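Local coordinates for protein MdcE (Pseudomonas aeruginosa, PDB 5VIP) that is the gamma subunit of a biotin-independent malonate decarboxylase and probably takes part in removing the carboxyl group of the malonyl thioester, at residues A22-A33 against R59-P67; K104-S115 against H146-M157. All blocks are in the same frame, centred on the assembly; numbering follows the deposited sequence.

Overall arrangement
Contact 1 and contact 2 share one mixed sheet, with centres about 10 Å apart and the centre of contact 2 only about 3 Å from the centre of the chain. They follow one another along the sequence: contact 1 lays the N-terminal helix 24-33 over strand 56-63, and contact 2 then joins strand 106-113 to strand 148-152. Strands 56-63 and 106-113 are direct neighbours, so the two contacts meet through their backbones, Arg59 with Ala106 and Leu61 with Ile110, and through Phe60 against Leu108. Asp112 of contact 2 also reaches the start of the helix. Together they take in three inner strands and the helix on one face, consistent with the crotonase-like fold of carboxyltransferase subunits.

Contact 1 (A22-A33 against R59-P67); sequences ASRGLAWFQALA and RFLAVVPDP
Phe29, Leu32 and Ala33 of helix 24-33 pack on Phe60 and Ala62 of strand 56-63, an apolar helix-on-sheet contact on the strand next to the outermost one, 46-53, in what looks like a crotonase-type fold. Helix and strand run nearly antiparallel, their axes at 161° and 8.1 Å apart, and no direct hydrogen bond joins the two segments.

Phe60 contributes the largest share of the contact. Its ring lies under the last helical turn: CE1 meets Leu32 CB at 3.7 Å, CD2 meets Ala33 CB at 3.9 Å, and Leu32 C, the carbonyl carbon, sits over one face toward the rim. Phe29 crosses it obliquely. With CG anti to the backbone N (chi1 178°), its ring swings down so that CE1 reaches Phe60 CB at 3.7 Å, while CD1 leans on Ala62 CB. The Phe60 carbonyl oxygen lies at the edge of the Phe29 ring, in its plane, and Ala33 CB covers the centre of one face; Arg47 and Ala49 of the edge strand 46-53 also touch this phenylalanine.

Toward the start of the helix, Val64 CG1 meets Leu26 CB at 3.9 Å and Pro65 lies beside Ser23. Ser23 is the N-cap: its OG accepts from Leu26 N at 3.2 Å and touches Pro65 CD at 3.3 Å. The same hydroxyl also holds a water that lies 2.9 Å from Val63 O and probably donates to it, bridging the helix cap and the end of the strand.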
# COMPACT_ATOMS: atom_id res chain seq x y z
N ALA A 22 18.95 -2.39 19.25
CA ALA A 22 18.29 -3.39 18.41
C ALA A 22 18.10 -2.85 16.99
O ALA A 22 18.22 -3.58 16.01
CB ALA A 22 16.96 -3.82 19.01
N SER A 23 17.79 -1.56 16.89
CA SER A 23 17.65 -0.90 15.59
C SER A 23 17.63 0.60 15.78
O SER A 23 17.36 1.09 16.87
CB SER A 23 16.37 -1.34 14.89
OG SER A 23 15.25 -0.81 15.58
N ARG A 24 17.87 1.33 14.69
CA ARG A 24 17.69 2.78 14.68
C ARG A 24 16.28 3.22 15.05
O ARG A 24 16.10 4.24 15.70
CB ARG A 24 18.04 3.36 13.31
CG ARG A 24 19.48 3.28 12.94
CD ARG A 24 19.71 4.21 11.78
NE ARG A 24 21.05 4.09 11.23
CZ ARG A 24 21.43 4.65 10.10
NH1 ARG A 24 20.56 5.37 9.39
NH2 ARG A 24 22.68 4.50 9.67
N GLY A 25 15.28 2.46 14.60
CA GLY A 25 13.91 2.81 14.93
C GLY A 25 13.68 2.81 16.43
O GLY A 25 13.02 3.71 16.97
N LEU A 26 14.21 1.79 17.10
CA LEU A 26 14.08 1.68 18.55
C LEU A 26 14.83 2.82 19.25
O LEU A 26 14.30 3.45 20.16
CB LEU A 26 14.61 0.34 19.03
CG LEU A 26 14.47 0.05 20.52
CD1 LEU A 26 13.02 0.22 20.98
CD2 LEU A 26 14.96 -1.36 20.81
N ALA A 27 16.06 3.07 18.80
CA ALA A 27 16.89 4.15 19.34
C ALA A 27 16.17 5.49 19.26
O ALA A 27 16.13 6.24 20.23
CB ALA A 27 18.21 4.21 18.61
N TRP A 28 15.59 5.78 18.10
CA TRP A 28 14.91 7.07 17.94
C TRP A 28 13.57 7.12 18.64
O TRP A 28 13.15 8.19 19.10
CB TRP A 28 14.75 7.39 16.46
CG TRP A 28 16.00 7.97 15.89
CD1 TRP A 28 17.06 7.29 15.38
CD2 TRP A 28 16.33 9.36 15.81
NE1 TRP A 28 18.04 8.17 14.96
CE2 TRP A 28 17.61 9.45 15.22
CE3 TRP A 28 15.67 10.54 16.17
CZ2 TRP A 28 18.24 10.67 14.98
CZ3 TRP A 28 16.31 11.75 15.94
CH2 TRP A 28 17.58 11.81 15.34
N PHE A 29 12.88 5.98 18.72
CA PHE A 29 11.64 5.94 19.48
C PHE A 29 11.89 6.31 20.93
O PHE A 29 11.18 7.14 21.50
CB PHE A 29 10.99 4.56 19.40
CG PHE A 29 9.71 4.45 20.20
CD1 PHE A 29 8.49 4.83 19.64
CD2 PHE A 29 9.74 3.97 21.50
CE1 PHE A 29 7.31 4.74 20.38
CE2 PHE A 29 8.57 3.87 22.24
CZ PHE A 29 7.35 4.26 21.68
N GLN A 30 12.90 5.68 21.52
CA GLN A 30 13.22 5.90 22.92
C GLN A 30 13.58 7.37 23.15
O GLN A 30 13.06 8.00 24.07
CB GLN A 30 14.37 5.00 23.37
CG GLN A 30 14.56 4.96 24.88
CD GLN A 30 15.95 4.53 25.29
OE1 GLN A 30 16.92 4.69 24.54
NE2 GLN A 30 16.06 3.96 26.49
N ALA A 31 14.44 7.90 22.28
CA ALA A 31 14.87 9.29 22.37
C ALA A 31 13.71 10.28 22.27
O ALA A 31 13.66 11.26 23.02
CB ALA A 31 15.89 9.58 21.29
N LEU A 32 12.78 10.02 21.36
CA LEU A 32 11.71 10.97 21.11
C LEU A 32 10.52 10.78 22.05
O LEU A 32 9.88 11.75 22.44
CB LEU A 32 11.24 10.86 19.65
CG LEU A 32 12.18 11.41 18.58
CD1 LEU A 32 11.92 10.74 17.22
CD2 LEU A 32 12.01 12.93 18.47
N ALA A 33 10.20 9.54 22.41
CA ALA A 33 8.99 9.27 23.17
C ALA A 33 9.27 9.21 24.67
O ALA A 33 8.42 9.59 25.47
CB ALA A 33 8.34 7.97 22.70
N ARG A 59 1.03 10.73 18.94
CA ARG A 59 1.30 9.33 19.23
C ARG A 59 2.44 8.86 18.33
O ARG A 59 2.36 8.98 17.10
CB ARG A 59 0.04 8.47 19.03
CG ARG A 59 0.28 6.96 19.03
CD ARG A 59 -1.05 6.19 19.08
NE ARG A 59 -1.64 6.24 20.41
CZ ARG A 59 -2.57 5.40 20.86
NH1 ARG A 59 -3.04 4.42 20.08
NH2 ARG A 59 -3.03 5.52 22.11
N PHE A 60 3.51 8.37 18.95
CA PHE A 60 4.65 7.81 18.23
C PHE A 60 4.40 6.33 17.92
O PHE A 60 3.91 5.59 18.76
CB PHE A 60 5.95 7.94 19.04
CG PHE A 60 6.44 9.36 19.23
CD1 PHE A 60 7.30 9.95 18.32
CD2 PHE A 60 6.05 10.09 20.35
CE1 PHE A 60 7.76 11.24 18.50
CE2 PHE A 60 6.51 11.39 20.54
CZ PHE A 60 7.36 11.97 19.61
N LEU A 61 4.77 5.90 16.72
CA LEU A 61 4.64 4.49 16.36
C LEU A 61 5.89 4.04 15.65
O LEU A 61 6.34 4.69 14.71
CB LEU A 61 3.43 4.23 15.45
CG LEU A 61 2.05 4.62 15.98
CD1 LEU A 61 1.61 5.92 15.32
CD2 LEU A 61 1.07 3.51 15.69
N ALA A 62 6.43 2.91 16.07
CA ALA A 62 7.60 2.35 15.45
C ALA A 62 7.49 0.83 15.40
O ALA A 62 7.08 0.19 16.37
CB ALA A 62 8.88 2.77 16.21
N VAL A 63 7.86 0.26 14.26
CA VAL A 63 8.09 -1.16 14.18
C VAL A 63 9.56 -1.42 14.52
O VAL A 63 10.44 -0.73 14.01
CB VAL A 63 7.77 -1.70 12.80
CG1 VAL A 63 8.04 -3.20 12.73
CG2 VAL A 63 6.31 -1.40 12.46
N VAL A 64 9.83 -2.40 15.39
CA VAL A 64 11.20 -2.67 15.83
C VAL A 64 11.44 -4.18 15.88
O VAL A 64 10.49 -4.96 15.93
CB VAL A 64 11.48 -2.06 17.22
CG1 VAL A 64 11.26 -0.54 17.21
CG2 VAL A 64 10.59 -2.73 18.26
N PRO A 65 12.72 -4.61 15.86
CA PRO A 65 12.99 -6.04 15.87
C PRO A 65 12.47 -6.72 17.12
O PRO A 65 12.54 -6.14 18.21
CB PRO A 65 14.51 -6.11 15.79
CG PRO A 65 14.91 -4.85 15.14
CD PRO A 65 13.95 -3.83 15.66
N ASP A 66 11.95 -7.93 16.96
CA ASP A 66 11.56 -8.77 18.07
C ASP A 66 12.06 -10.20 17.82
O ASP A 66 11.42 -10.98 17.10
CB ASP A 66 10.05 -8.77 18.28
CG ASP A 66 9.60 -9.74 19.38
OD1 ASP A 66 10.44 -10.12 20.23
OD2 ASP A 66 8.41 -10.12 19.39
N PRO A 67 13.21 -10.54 18.42
CA PRO A 67 13.81 -11.87 18.26
C PRO A 67 12.91 -12.99 18.79
O PRO A 67 13.14 -14.15 18.44
CB PRO A 67 15.11 -11.77 19.08
CG PRO A 67 14.90 -10.61 20.00
CD PRO A 67 14.03 -9.65 19.26
O HOH W 1 13.31 -0.13 13.86

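Contact 2 (K104-S115 against H146-M157); sequences KRALLAIVDVPS and HPLIGLLVGKAM
Strands 106-113 and 148-152 run parallel with a 30° twist, in register from Leu107-Leu148 to Val111-Leu152; the alternating N-H to carbonyl bonds include an almost straight one from Leu151 N to Ala109 O at 2.7 Å.

In the pairs Leu107-Leu148, Leu108-Ile149 and Val111-Leu152 the side chains lie side by side and point the same way. On one face Leu107 CD1 touches Leu148 CD1 and Val111 CB touches Leu152 CD2, while on the other Leu108 CD2 lies on Ile149 CD1 at 3.7 Å. The segment between these neighbouring strands is mostly helical, which makes this a beta-alpha-beta crossover. At Val153 and Gly154 the segment 146-157 turns a corner into strand 155-157 of the small parallel sheet, and the register slips by two between Val111 and Val113 as a beta bulge. Asp112 stitches that corner: with its CG anti to the backbone N (chi1 175°), OD1 accepts from Lys155 N at 3.0 Å on the anti side, tilted 23° from the carboxylate plane, and OD2 takes Gly25 N of the N-terminal helix.

At the other end, His146 is held on two sides. ND1 donates in the ring plane to a lone pair of Arg105 O at 2.8 Å, while Lys104 CB stands 3.5 Å above the ring centre, a CH-pi contact. Lys104 NZ, bonded also to Asp98 O, donates at 3.0 Å to a water that lies 2.8 Å from His146 NE2.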
# COMPACT_ATOMS: atom_id res chain seq x y z
N LYS A 104 -7.31 16.29 16.92
CA LYS A 104 -6.91 14.92 16.57
C LYS A 104 -5.41 14.78 16.78
O LYS A 104 -4.64 15.58 16.27
CB LYS A 104 -7.26 14.61 15.11
CG LYS A 104 -8.62 15.07 14.65
CD LYS A 104 -9.72 14.26 15.27
CE LYS A 104 -11.00 14.40 14.47
NZ LYS A 104 -11.99 13.38 14.92
N ARG A 105 -5.00 13.75 17.52
CA ARG A 105 -3.59 13.61 17.84
C ARG A 105 -2.77 13.32 16.58
O ARG A 105 -3.25 12.68 15.64
CB ARG A 105 -3.38 12.51 18.88
CG ARG A 105 -3.35 11.10 18.32
CD ARG A 105 -3.43 10.10 19.46
NE ARG A 105 -4.70 10.20 20.16
CZ ARG A 105 -5.02 9.51 21.25
NH1 ARG A 105 -4.14 8.66 21.78
NH2 ARG A 105 -6.21 9.66 21.81
N ALA A 106 -1.54 13.82 16.56
CA ALA A 106 -0.67 13.56 15.43
C ALA A 106 -0.19 12.12 15.52
O ALA A 106 -0.01 11.58 16.61
CB ALA A 106 0.50 14.53 15.39
N LEU A 107 -0.01 11.50 14.36
CA LEU A 107 0.57 10.17 14.29
C LEU A 107 1.96 10.33 13.71
O LEU A 107 2.12 10.75 12.56
CB LEU A 107 -0.29 9.23 13.44
CG LEU A 107 -1.74 9.12 13.90
CD1 LEU A 107 -2.56 8.24 12.98
CD2 LEU A 107 -1.84 8.64 15.35
N LEU A 108 2.96 10.01 14.52
CA LEU A 108 4.35 10.17 14.13
C LEU A 108 4.96 8.80 13.90
O LEU A 108 5.29 8.08 14.86
CB LEU A 108 5.13 10.94 15.21
CG LEU A 108 4.45 12.25 15.63
CD1 LEU A 108 5.22 12.96 16.75
CD2 LEU A 108 4.30 13.17 14.43
N ALA A 109 5.09 8.42 12.63
CA ALA A 109 5.62 7.11 12.31
C ALA A 109 7.13 7.19 12.21
O ALA A 109 7.67 7.90 11.36
CB ALA A 109 5.02 6.57 11.01
N ILE A 110 7.81 6.47 13.09
CA ILE A 110 9.25 6.37 13.01
C ILE A 110 9.58 5.14 12.19
O ILE A 110 9.25 4.01 12.57
CB ILE A 110 9.88 6.27 14.41
CG1 ILE A 110 9.53 7.51 15.23
CG2 ILE A 110 11.37 6.07 14.29
CD1 ILE A 110 9.91 7.40 16.70
N VAL A 111 10.22 5.36 11.05
CA VAL A 111 10.33 4.32 10.06
C VAL A 111 11.75 3.76 9.95
O VAL A 111 12.67 4.45 9.55
CB VAL A 111 9.88 4.83 8.67
CG1 VAL A 111 9.99 3.71 7.63
CG2 VAL A 111 8.43 5.36 8.72
N ASP A 112 11.90 2.49 10.32
CA ASP A 112 13.13 1.76 10.08
C ASP A 112 12.77 0.29 9.95
O ASP A 112 12.83 -0.46 10.93
CB ASP A 112 14.16 1.99 11.19
CG ASP A 112 15.41 1.14 11.02
OD1 ASP A 112 15.80 0.83 9.86
OD2 ASP A 112 16.01 0.75 12.05
N VAL A 113 12.35 -0.09 8.74
CA VAL A 113 11.85 -1.44 8.49
C VAL A 113 12.53 -2.02 7.26
O VAL A 113 12.55 -1.40 6.19
CB VAL A 113 10.31 -1.43 8.29
CG1 VAL A 113 9.62 -1.22 9.62
CG2 VAL A 113 9.92 -0.34 7.29
N PRO A 114 13.12 -3.21 7.42
CA PRO A 114 13.96 -3.84 6.40
C PRO A 114 13.18 -4.39 5.20
O PRO A 114 13.68 -4.34 4.08
CB PRO A 114 14.64 -4.98 7.17
CG PRO A 114 13.69 -5.29 8.28
CD PRO A 114 13.06 -4.00 8.66
N SER A 115 11.98 -4.89 5.46
CA SER A 115 11.12 -5.48 4.44
C SER A 115 9.86 -5.98 5.12
O SER A 115 9.78 -5.98 6.34
CB SER A 115 11.81 -6.65 3.74
OG SER A 115 12.04 -7.69 4.68
N HIS A 146 -6.25 13.59 11.34
CA HIS A 146 -5.02 13.37 12.10
C HIS A 146 -3.81 13.74 11.26
O HIS A 146 -3.65 13.24 10.15
CB HIS A 146 -4.90 11.92 12.56
CG HIS A 146 -5.92 11.52 13.58
ND1 HIS A 146 -5.64 11.47 14.93
CD2 HIS A 146 -7.21 11.15 13.45
CE1 HIS A 146 -6.72 11.09 15.59
NE2 HIS A 146 -7.69 10.88 14.71
N PRO A 147 -2.95 14.64 11.78
CA PRO A 147 -1.70 14.86 11.05
C PRO A 147 -0.83 13.61 11.12
O PRO A 147 -0.58 13.12 12.22
CB PRO A 147 -1.06 16.05 11.78
CG PRO A 147 -2.21 16.71 12.52
CD PRO A 147 -3.12 15.58 12.90
N LEU A 148 -0.42 13.10 9.97
CA LEU A 148 0.52 11.99 9.92
C LEU A 148 1.85 12.46 9.41
O LEU A 148 1.93 13.07 8.33
CB LEU A 148 0.05 10.86 9.00
CG LEU A 148 -0.91 9.79 9.47
CD1 LEU A 148 -2.23 10.43 9.90
CD2 LEU A 148 -1.12 8.84 8.29
N ILE A 149 2.90 12.15 10.15
CA ILE A 149 4.25 12.48 9.74
C ILE A 149 5.08 11.22 9.75
O ILE A 149 5.11 10.49 10.75
CB ILE A 149 4.91 13.55 10.66
CG1 ILE A 149 4.08 14.83 10.65
CG2 ILE A 149 6.31 13.84 10.21
CD1 ILE A 149 4.39 15.78 11.79
N GLY A 150 5.77 10.97 8.63
CA GLY A 150 6.66 9.82 8.55
C GLY A 150 8.11 10.26 8.73
O GLY A 150 8.60 11.07 7.95
N LEU A 151 8.78 9.73 9.75
CA LEU A 151 10.18 10.07 9.97
C LEU A 151 11.08 8.90 9.59
O LEU A 151 11.09 7.87 10.25
CB LEU A 151 10.41 10.47 11.44
CG LEU A 151 11.86 10.81 11.77
CD1 LEU A 151 12.29 12.08 11.02
CD2 LEU A 151 12.07 10.96 13.27
N LEU A 152 11.81 9.05 8.49
CA LEU A 152 12.64 7.95 8.00
C LEU A 152 14.02 8.01 8.64
O LEU A 152 14.80 8.88 8.29
CB LEU A 152 12.78 8.02 6.48
CG LEU A 152 11.51 8.27 5.65
CD1 LEU A 152 11.74 8.00 4.17
CD2 LEU A 152 10.34 7.46 6.17
N VAL A 153 14.32 7.09 9.55
CA VAL A 153 15.58 7.13 10.27
C VAL A 153 16.48 6.00 9.82
O VAL A 153 17.66 5.98 10.15
CB VAL A 153 15.38 7.07 11.80
CG1 VAL A 153 14.43 8.17 12.26
CG2 VAL A 153 14.87 5.70 12.24
N GLY A 154 15.93 5.08 9.03
CA GLY A 154 16.70 3.96 8.51
C GLY A 154 16.12 3.39 7.23
O GLY A 154 15.84 4.12 6.29
N LYS A 155 15.94 2.08 7.17
CA LYS A 155 15.39 1.47 5.97
C LYS A 155 13.89 1.73 5.86
O LYS A 155 13.16 1.72 6.86
CB LYS A 155 15.67 -0.03 5.96
CG LYS A 155 17.15 -0.36 6.12
CD LYS A 155 17.47 -1.78 5.68
CE LYS A 155 18.93 -2.13 5.97
NZ LYS A 155 19.18 -2.12 7.44
N ALA A 156 13.44 2.02 4.65
CA ALA A 156 12.01 2.19 4.41
C ALA A 156 11.68 1.40 3.16
O ALA A 156 11.64 1.95 2.06
CB ALA A 156 11.66 3.67 4.25
N MSE A 157 11.45 0.10 3.33
CA MSE A 157 11.45 -0.82 2.20
C MSE A 157 10.09 -1.41 1.84
O MSE A 157 9.39 -1.92 2.71
CB MSE A 157 12.42 -1.97 2.49
CG MSE A 157 13.83 -1.51 2.76
SE MSE A 157 14.62 -0.76 1.13
CE MSE A 157 14.87 -2.43 0.18
O HOH W 2 -10.43 10.89 15.31